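Local coordinates for avidin-related protein 2 (PDB 1WBI) that binds biotin in a deep pocket at one end of an eight-stranded beta barrel, as a tetrameric member of the avidin family, at residues A[11-14]-A[20-23]; A[36-41]-A[45-50]; A[66-71]-A[77-82]. One frame throughout, in Å; residues are numbered along the deposited sequence.

Interaction 1 (A[11-14]-A[20-23]); sequences GEWD and IMTI
W13 lays its CB against the side chain of M21, with W13 CB 3.9 Å from M21 CG. The thioether chain of M21 runs extended beyond CG and brings CE to the indole, 4.0 Å from W13 CD1. The two side chains cross obliquely. W13 NE1 is engaged by the carbonyl of L9. On the other face of the sheet E12 and T22 lie side by side. The bend of E12 at chi2 (64°) brings OE2 alongside to T22 OG1. T22 OG1 donates to E12 OE2 at 2.7 Å, and E12 OE2 receives it on its anti lone pair, away from OE1. A water bridges E12 OE2 and I23 O, donating to both. A leucine in place of E12 would probably leave T22 OG1 without this acceptor and the water with one partner fewer. The backbones pair antiparallel, 4.7 Å apart between axes. G11 and I23 exchange two hydrogen bonds, as do W13 and M21; W13 N to M21 O is 2.9 Å. D14 OD1 is held by Q124. This hairpin is the first of the barrel. Strand 11-15 also pairs with strand 114-123, which closes the barrel, and strand 20-23 pairs with 31-37. Inside, W13 and M21 both pack on F121 and L94.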
loop_
_atom_site.group_PDB
_atom_site.type_symbol
_atom_site.label_atom_id
_atom_site.label_comp_id
_atom_site.label_asym_id
_atom_site.label_seq_id
_atom_site.Cartn_x
_atom_site.Cartn_y
_atom_site.Cartn_z
ATOM N N GLY A 11 27.123 -2.712 -2.329
ATOM C CA GLY A 11 27.233 -3.789 -3.303
ATOM C C GLY A 11 26.166 -3.814 -4.372
ATOM O O GLY A 11 25.471 -2.809 -4.554
ATOM N N GLU A 12 26.033 -4.944 -5.061
ATOM C CA GLU A 12 25.229 -5.077 -6.241
ATOM C C GLU A 12 24.117 -6.077 -5.984
ATOM O O GLU A 12 24.358 -7.182 -5.471
ATOM C CB GLU A 12 26.096 -5.539 -7.435
ATOM C CG GLU A 12 27.057 -4.482 -7.982
ATOM C CD GLU A 12 28.113 -4.071 -6.983
ATOM O OE1 GLU A 12 28.900 -4.955 -6.556
ATOM O OE2 GLU A 12 28.148 -2.901 -6.609
ATOM N N TRP A 13 22.906 -5.707 -6.399
ATOM C CA TRP A 13 21.683 -6.443 -6.081
ATOM C C TRP A 13 20.794 -6.565 -7.328
ATOM O O TRP A 13 20.664 -5.592 -8.060
ATOM C CB TRP A 13 20.893 -5.694 -4.979
ATOM C CG TRP A 13 21.631 -5.467 -3.707
ATOM C CD1 TRP A 13 22.431 -4.398 -3.384
ATOM C CD2 TRP A 13 21.626 -6.316 -2.558
ATOM N NE1 TRP A 13 22.945 -4.560 -2.132
ATOM C CE2 TRP A 13 22.458 -5.726 -1.596
ATOM C CE3 TRP A 13 21.014 -7.526 -2.261
ATOM C CZ2 TRP A 13 22.678 -6.313 -0.320
ATOM C CZ3 TRP A 13 21.220 -8.116 -1.007
ATOM C CH2 TRP A 13 22.058 -7.507 -0.059
ATOM N N ASP A 14 20.189 -7.735 -7.523
ATOM C CA ASP A 14 19.208 -8.017 -8.542
ATOM C C ASP A 14 17.843 -8.034 -7.882
ATOM O O ASP A 14 17.762 -8.456 -6.743
ATOM C CB ASP A 14 19.382 -9.494 -9.068
ATOM C CG ASP A 14 20.646 -9.720 -9.888
ATOM O OD1 ASP A 14 20.872 -8.962 -10.842
ATOM O OD2 ASP A 14 21.408 -10.649 -9.542
ATOM N N ILE A 20 18.354 -3.890 -11.357
ATOM C CA ILE A 20 19.642 -3.965 -10.690
ATOM C C ILE A 20 19.869 -2.669 -9.945
ATOM O O ILE A 20 19.473 -1.578 -10.431
ATOM C CB ILE A 20 20.815 -4.169 -11.722
ATOM C CG1 ILE A 20 20.592 -5.433 -12.544
ATOM C CG2 ILE A 20 22.180 -4.217 -11.027
ATOM C CD1 ILE A 20 21.197 -5.366 -13.979
ATOM N N MET A 21 20.507 -2.736 -8.782
ATOM C CA MET A 21 21.049 -1.542 -8.159
ATOM C C MET A 21 22.441 -1.794 -7.634
ATOM O O MET A 21 22.770 -2.917 -7.271
ATOM C CB MET A 21 20.158 -1.014 -7.050
ATOM C CG MET A 21 19.938 -1.991 -5.904
ATOM S SD MET A 21 18.782 -1.254 -4.675
ATOM C CE MET A 21 18.861 -2.546 -3.450
ATOM N N THR A 22 23.245 -0.754 -7.588
ATOM C CA THR A 22 24.579 -0.794 -7.009
ATOM C C THR A 22 24.657 0.324 -5.982
ATOM O O THR A 22 24.287 1.467 -6.249
ATOM C CB THR A 22 25.655 -0.736 -8.126
ATOM O OG1 THR A 22 26.934 -0.731 -7.531
ATOM C CG2 THR A 22 25.521 0.481 -8.972
ATOM N N ILE A 23 25.071 -0.020 -4.782
ATOM C CA ILE A 23 25.074 0.897 -3.670
ATOM C C ILE A 23 26.507 1.066 -3.178
ATOM O O ILE A 23 27.256 0.091 -3.072
ATOM C CB ILE A 23 24.156 0.344 -2.569
ATOM C CG1 ILE A 23 22.694 0.417 -3.056
ATOM C CG2 ILE A 23 24.365 1.074 -1.270
ATOM C CD1 ILE A 23 21.710 -0.263 -2.200
HETATM O O HOH W 1 29.404 -0.867 -4.382
#

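Interaction 2 (A[36-41]-A[45-50]); sequences YITAVA and GNITLS. With BTN (biotin), chain I.
I47 buries the most surface of any residue here, and its side chain lies across that of T38 at about a right angle. I47 CG2 touches T38 O at 3.5 Å, and I47 CG1 rests on A41 CB at 3.7 Å. Its chi1 of -65° sets CG1 anti to the carbonyl carbon, and the extended chi2 carries CD1 to the backbone of 38-40. Y36 contributes through its main chain. Y36 N donates to S50 O at 2.7 Å in a nearly straight bond (176°), and S50 N returns a bond to Y36 O. Next to this pair one water joins the segments, donating to Y36 O and T48 O and accepting from T38 N. The Y36 ring points away from S50 to biotin. Y36 OH donates to biotin O3 at 2.7 Å, with the oxygen in the ring plane. T38 OG1 sits at a junction: it accepts from biotin N2 at 3.1 Å (177°) and donates to V40 O at 2.6 Å. That second bond would help fix the hydroxyl's rotation for the ligand. W111 of a second subunit packs on V40. The whole forms part of the avidin biotin site, where a barrel strand supplies the ureido-binding tyrosine and the loop after it lines the pocket.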
loop_
_atom_site.group_PDB
_atom_site.type_symbol
_atom_site.label_atom_id
_atom_site.label_comp_id
_atom_site.label_asym_id
_atom_site.label_seq_id
_atom_site.Cartn_x
_atom_site.Cartn_y
_atom_site.Cartn_z
ATOM N N TYR A 36 20.273 2.954 -9.641
ATOM C CA TYR A 36 19.224 2.009 -9.931
ATOM C C TYR A 36 19.019 1.900 -11.416
ATOM O O TYR A 36 18.848 2.915 -12.084
ATOM C CB TYR A 36 17.892 2.471 -9.269
ATOM C CG TYR A 36 16.926 1.350 -8.954
ATOM C CD1 TYR A 36 16.873 0.816 -7.665
ATOM C CD2 TYR A 36 16.094 0.808 -9.921
ATOM C CE1 TYR A 36 16.011 -0.211 -7.362
ATOM C CE2 TYR A 36 15.202 -0.216 -9.621
ATOM C CZ TYR A 36 15.161 -0.733 -8.327
ATOM O OH TYR A 36 14.279 -1.770 -8.069
ATOM N N ILE A 37 19.010 0.686 -11.913
ATOM C CA ILE A 37 18.746 0.401 -13.297
ATOM C C ILE A 37 17.496 -0.439 -13.375
ATOM O O ILE A 37 17.545 -1.650 -13.168
ATOM C CB ILE A 37 19.916 -0.359 -13.932
ATOM C CG1 ILE A 37 21.232 0.337 -13.634
ATOM C CG2 ILE A 37 19.638 -0.494 -15.430
ATOM C CD1 ILE A 37 22.455 -0.588 -13.915
ATOM N N THR A 38 16.344 0.180 -13.591
ATOM C CA THR A 38 15.102 -0.554 -13.681
ATOM C C THR A 38 15.009 -1.324 -14.994
ATOM O O THR A 38 15.526 -0.837 -16.033
ATOM C CB THR A 38 13.813 0.335 -13.475
ATOM O OG1 THR A 38 12.642 -0.472 -13.420
ATOM C CG2 THR A 38 13.653 1.425 -14.587
ATOM N N ALA A 39 14.391 -2.494 -14.922
ATOM C CA ALA A 39 14.070 -3.319 -16.118
ATOM C C ALA A 39 12.734 -2.956 -16.727
ATOM O O ALA A 39 12.418 -3.398 -17.854
ATOM C CB ALA A 39 14.049 -4.785 -15.744
ATOM N N VAL A 40 11.915 -2.189 -15.997
ATOM C CA VAL A 40 10.539 -1.907 -16.334
ATOM C C VAL A 40 10.215 -0.448 -16.047
ATOM O O VAL A 40 10.868 0.188 -15.221
ATOM C CB VAL A 40 9.527 -2.878 -15.616
ATOM C CG1 VAL A 40 9.838 -4.355 -15.910
ATOM C CG2 VAL A 40 9.544 -2.686 -14.093
ATOM N N ALA A 41 9.211 0.096 -16.719
ATOM C CA ALA A 41 8.807 1.492 -16.571
ATOM C C ALA A 41 7.488 1.736 -17.261
ATOM O O ALA A 41 7.032 0.905 -18.071
ATOM C CB ALA A 41 9.911 2.457 -17.141
ATOM N N GLY A 45 11.149 2.469 -23.234
ATOM C CA GLY A 45 12.161 2.968 -24.179
ATOM C C GLY A 45 12.981 4.153 -23.699
ATOM O O GLY A 45 14.019 4.469 -24.256
ATOM N N ASN A 46 12.490 4.821 -22.651
ATOM C CA ASN A 46 13.170 5.964 -22.048
ATOM C C ASN A 46 14.090 5.614 -20.877
ATOM O O ASN A 46 14.789 6.488 -20.349
ATOM C CB ASN A 46 12.145 6.954 -21.523
ATOM C CG ASN A 46 11.343 7.609 -22.616
ATOM O OD1 ASN A 46 11.717 7.524 -23.796
ATOM N ND2 ASN A 46 10.219 8.260 -22.237
ATOM N N ILE A 47 14.112 4.343 -20.490
ATOM C CA ILE A 47 14.872 3.971 -19.294
ATOM C C ILE A 47 16.341 4.368 -19.381
ATOM O O ILE A 47 16.997 4.160 -20.411
ATOM C CB ILE A 47 14.775 2.469 -18.974
ATOM C CG1 ILE A 47 13.336 2.107 -18.608
ATOM C CG2 ILE A 47 15.725 2.131 -17.806
ATOM C CD1 ILE A 47 13.022 0.648 -18.574
ATOM N N THR A 48 16.864 4.961 -18.312
ATOM C CA THR A 48 18.265 5.188 -18.125
ATOM C C THR A 48 18.526 5.015 -16.639
ATOM O O THR A 48 17.583 5.009 -15.803
ATOM C CB THR A 48 18.738 6.630 -18.580
ATOM O OG1 THR A 48 20.190 6.769 -18.486
ATOM C CG2 THR A 48 18.069 7.694 -17.710
ATOM N N LEU A 49 19.790 4.903 -16.288
ATOM C CA LEU A 49 20.183 4.769 -14.895
ATOM C C LEU A 49 19.696 5.990 -14.099
ATOM O O LEU A 49 19.516 7.097 -14.638
ATOM C CB LEU A 49 21.701 4.521 -14.791
ATOM C CG LEU A 49 22.605 5.672 -15.210
ATOM C CD1 LEU A 49 22.828 6.658 -14.093
ATOM C CD2 LEU A 49 23.975 5.109 -15.647
ATOM N N SER A 50 19.412 5.781 -12.801
ATOM C CA SER A 50 18.824 6.797 -11.961
ATOM C C SER A 50 19.370 6.684 -10.563
ATOM O O SER A 50 19.627 5.561 -10.088
ATOM C CB SER A 50 17.293 6.686 -11.927
ATOM O OG SER A 50 16.678 6.836 -13.178
HETATM C C11 BTN I . 8.901 5.183 -14.432
HETATM O O11 BTN I . 8.676 6.354 -14.869
HETATM O O12 BTN I . 8.117 4.251 -14.762
HETATM C C10 BTN I . 10.091 5.008 -13.547
HETATM C C9 BTN I . 10.463 3.568 -13.292
HETATM C C8 BTN I . 9.588 2.901 -12.208
HETATM C C7 BTN I . 10.093 1.477 -11.941
HETATM C C2 BTN I . 9.375 0.716 -10.782
HETATM S S1 BTN I . 9.844 1.232 -9.184
HETATM C C6 BTN I . 8.959 -0.176 -8.488
HETATM C C5 BTN I . 9.227 -1.340 -9.431
HETATM N N1 BTN I . 10.415 -2.042 -9.051
HETATM C C3 BTN I . 11.321 -1.934 -10.025
HETATM O O3 BTN I . 12.526 -2.504 -9.948
HETATM N N2 BTN I . 10.920 -1.190 -11.002
HETATM C C4 BTN I . 9.553 -0.795 -10.821
HETATM O O HOH W 2 16.814 3.093 -13.903
#

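Interaction 3 (A[66-71]-A[77-82]). With BTN (biotin), chain I; SO4 (sulfate ion), chain T.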
loop_
_atom_site.group_PDB
_atom_site.type_symbol
_atom_site.label_atom_id
_atom_site.label_comp_id
_atom_site.label_asym_id
_atom_site.label_seq_id
_atom_site.Cartn_x
_atom_site.Cartn_y
_atom_site.Cartn_z
ATOM N N GLY A 66 15.474 1.919 4.043
ATOM C CA GLY A 66 14.633 2.538 3.038
ATOM C C GLY A 66 15.481 3.312 2.051
ATOM O O GLY A 66 16.628 3.724 2.390
ATOM N N PHE A 67 14.973 3.496 0.830
ATOM C CA PHE A 67 15.601 4.406 -0.104
ATOM C C PHE A 67 14.618 5.015 -1.072
ATOM O O PHE A 67 13.546 4.475 -1.295
ATOM C CB PHE A 67 16.802 3.761 -0.838
ATOM C CG PHE A 67 16.469 2.543 -1.661
ATOM C CD1 PHE A 67 16.150 2.643 -2.991
ATOM C CD2 PHE A 67 16.571 1.277 -1.113
ATOM C CE1 PHE A 67 15.858 1.524 -3.748
ATOM C CE2 PHE A 67 16.272 0.143 -1.850
ATOM C CZ PHE A 67 15.971 0.260 -3.204
ATOM N N THR A 68 15.050 6.124 -1.662
ATOM C CA THR A 68 14.317 6.887 -2.673
ATOM C C THR A 68 15.060 6.768 -3.991
ATOM O O THR A 68 16.305 6.856 -4.002
ATOM C CB THR A 68 14.217 8.368 -2.317
ATOM O OG1 THR A 68 13.492 8.534 -1.067
ATOM C CG2 THR A 68 13.489 9.136 -3.335
ATOM N N VAL A 69 14.327 6.511 -5.075
ATOM C CA VAL A 69 14.883 6.625 -6.426
ATOM C C VAL A 69 14.256 7.793 -7.156
ATOM O O VAL A 69 13.050 7.876 -7.342
ATOM C CB VAL A 69 14.638 5.339 -7.231
ATOM C CG1 VAL A 69 15.296 5.415 -8.612
ATOM C CG2 VAL A 69 15.071 4.117 -6.480
ATOM N N HIS A 70 15.112 8.687 -7.621
ATOM C CA HIS A 70 14.717 9.849 -8.447
ATOM C C HIS A 70 14.909 9.447 -9.893
ATOM O O HIS A 70 16.051 9.361 -10.357
ATOM C CB HIS A 70 15.605 11.078 -8.087
ATOM C CG HIS A 70 15.538 12.198 -9.082
ATOM N ND1 HIS A 70 16.081 12.116 -10.351
ATOM C CD2 HIS A 70 14.969 13.427 -8.992
ATOM C CE1 HIS A 70 15.862 13.257 -10.985
ATOM N NE2 HIS A 70 15.215 14.080 -10.180
ATOM N N TRP A 71 13.813 9.133 -10.565
ATOM C CA TRP A 71 13.904 8.635 -11.940
ATOM C C TRP A 71 14.397 9.765 -12.840
ATOM O O TRP A 71 13.823 10.844 -12.872
ATOM C CB TRP A 71 12.576 8.071 -12.402
ATOM C CG TRP A 71 12.133 6.926 -11.518
ATOM C CD1 TRP A 71 11.087 6.923 -10.634
ATOM C CD2 TRP A 71 12.776 5.664 -11.362
ATOM N NE1 TRP A 71 11.009 5.737 -9.983
ATOM C CE2 TRP A 71 12.042 4.931 -10.404
ATOM C CE3 TRP A 71 13.868 5.038 -11.986
ATOM C CZ2 TRP A 71 12.377 3.646 -10.042
ATOM C CZ3 TRP A 71 14.212 3.768 -11.618
ATOM C CH2 TRP A 71 13.465 3.070 -10.648
ATOM N N THR A 77 8.848 9.486 -8.819
ATOM C CA THR A 77 9.788 9.085 -7.797
ATOM C C THR A 77 9.261 7.790 -7.194
ATOM O O THR A 77 8.034 7.640 -7.073
ATOM C CB THR A 77 9.834 10.141 -6.686
ATOM O OG1 THR A 77 10.211 11.426 -7.266
ATOM C CG2 THR A 77 10.799 9.769 -5.597
ATOM N N SER A 78 10.154 6.888 -6.858
ATOM C CA SER A 78 9.781 5.674 -6.110
ATOM C C SER A 78 10.495 5.629 -4.768
ATOM O O SER A 78 11.572 6.154 -4.635
ATOM C CB SER A 78 10.126 4.412 -6.875
ATOM O OG SER A 78 9.302 4.310 -8.045
ATOM N N VAL A 79 9.857 4.987 -3.779
ATOM C CA VAL A 79 10.507 4.662 -2.516
ATOM C C VAL A 79 10.321 3.193 -2.207
ATOM O O VAL A 79 9.290 2.564 -2.577
ATOM C CB VAL A 79 9.960 5.482 -1.341
ATOM C CG1 VAL A 79 10.247 7.006 -1.491
ATOM C CG2 VAL A 79 8.448 5.300 -1.209
ATOM N N PHE A 80 11.369 2.616 -1.622
ATOM C CA PHE A 80 11.418 1.218 -1.210
ATOM C C PHE A 80 11.695 1.149 0.272
ATOM O O PHE A 80 12.555 1.870 0.784
ATOM C CB PHE A 80 12.565 0.499 -1.960
ATOM C CG PHE A 80 12.382 0.341 -3.462
ATOM C CD1 PHE A 80 12.018 -0.863 -3.979
ATOM C CD2 PHE A 80 12.531 1.418 -4.322
ATOM C CE1 PHE A 80 11.868 -1.016 -5.382
ATOM C CE2 PHE A 80 12.349 1.246 -5.716
ATOM C CZ PHE A 80 11.997 0.065 -6.190
ATOM N N VAL A 81 11.037 0.230 0.977
ATOM C CA VAL A 81 11.349 0.005 2.409
ATOM C C VAL A 81 11.342 -1.470 2.669
ATOM O O VAL A 81 10.569 -2.222 2.070
ATOM C CB VAL A 81 10.344 0.727 3.311
ATOM C CG1 VAL A 81 9.008 0.026 3.386
ATOM C CG2 VAL A 81 10.914 0.960 4.685
ATOM N N GLY A 82 12.210 -1.957 3.541
ATOM C CA GLY A 82 12.260 -3.368 3.754
ATOM C C GLY A 82 13.212 -3.795 4.825
ATOM O O GLY A 82 13.619 -2.977 5.667
HETATM C C11 BTN I . 8.901 5.183 -14.432
HETATM O O11 BTN I . 8.676 6.354 -14.869
HETATM O O12 BTN I . 8.117 4.251 -14.762
HETATM C C10 BTN I . 10.091 5.008 -13.547
HETATM C C9 BTN I . 10.463 3.568 -13.292
HETATM C C8 BTN I . 9.588 2.901 -12.208
HETATM C C7 BTN I . 10.093 1.477 -11.941
HETATM C C2 BTN I . 9.375 0.716 -10.782
HETATM S S1 BTN I . 9.844 1.232 -9.184
HETATM C C6 BTN I . 8.959 -0.176 -8.488
HETATM C C5 BTN I . 9.227 -1.340 -9.431
HETATM N N1 BTN I . 10.415 -2.042 -9.051
HETATM C C3 BTN I . 11.321 -1.934 -10.025
HETATM O O3 BTN I . 12.526 -2.504 -9.948
HETATM N N2 BTN I . 10.920 -1.190 -11.002
HETATM C C4 BTN I . 9.553 -0.795 -10.821
HETATM S S SO4 T . 14.816 17.095 -12.377
HETATM O O1 SO4 T . 14.645 18.536 -12.370
HETATM O O2 SO4 T . 13.610 16.404 -12.867
HETATM O O3 SO4 T . 15.969 16.621 -13.184
HETATM O O4 SO4 T . 15.003 16.670 -10.966
#
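Strands 66-70 and 77-82 run antiparallel with axes 4.7 Å apart, and F67 with F80 and V69 with S78 each exchange two backbone hydrogen bonds. On the face toward the barrel interior the F67 and F80 rings lie near parallel, planes at 13°, but slid apart so that they barely overlap. F80 CB sits over the F67 face, a CH-pi contact 3.8 Å from the ring centroid. F67 CE1 meets F80 CD2 at 3.4 Å. V69 CG2 touches F80 CE2, and V69 CG1 lies over one face of the W71 indole, toward its rim. The opposite indole face carries the biotin chain, with W71 CG 3.5 Å from biotin C10. W71 NE1 donates to S78 OG at 3.0 Å, with the oxygen in the ring plane. This bond would help fix the rotation of the indole. S78 OG also lies 3.3 Å from biotin S1, and F80 CZ approaches biotin C6. On the other face T68 CG2 meets T77 CG2 at 3.6 Å. That face turns to a third subunit: T77 OG1 hydrogen-bonds T64 OG1 of that subunit, and the H70 ring stacks on its H57. H70 NE2 donates to a sulfate, probably from the crystallisation liquor. Such a hairpin is characteristic of the avidin barrel, its inner face an aromatic wall of the biotin pocket and its outer face part of the tetramer interface.

In the fold
All three contacts belong to one antiparallel barrel and follow each other in series along the chain. Interactions 1 and 3 are hairpins; interaction 2 is mostly the loop between strands 31-37 and 50-56. Interaction 3 is buried throughout, whereas 1 and 2 are only partly buried. Interaction 1 has a largely polar outer side and touches no other subunit. Interaction 3 lies against a third subunit, and interaction 2 meets W111 of a second. Biotin touches two of them: interaction 2 gives mainly polar bonds to the ureido group, interaction 3 mainly aromatic and sulfur contacts. The inner sides meet as well. M21 SD packs on F67 CZ at 3.5 Å, and Y36 lies against M21, F80 and W71.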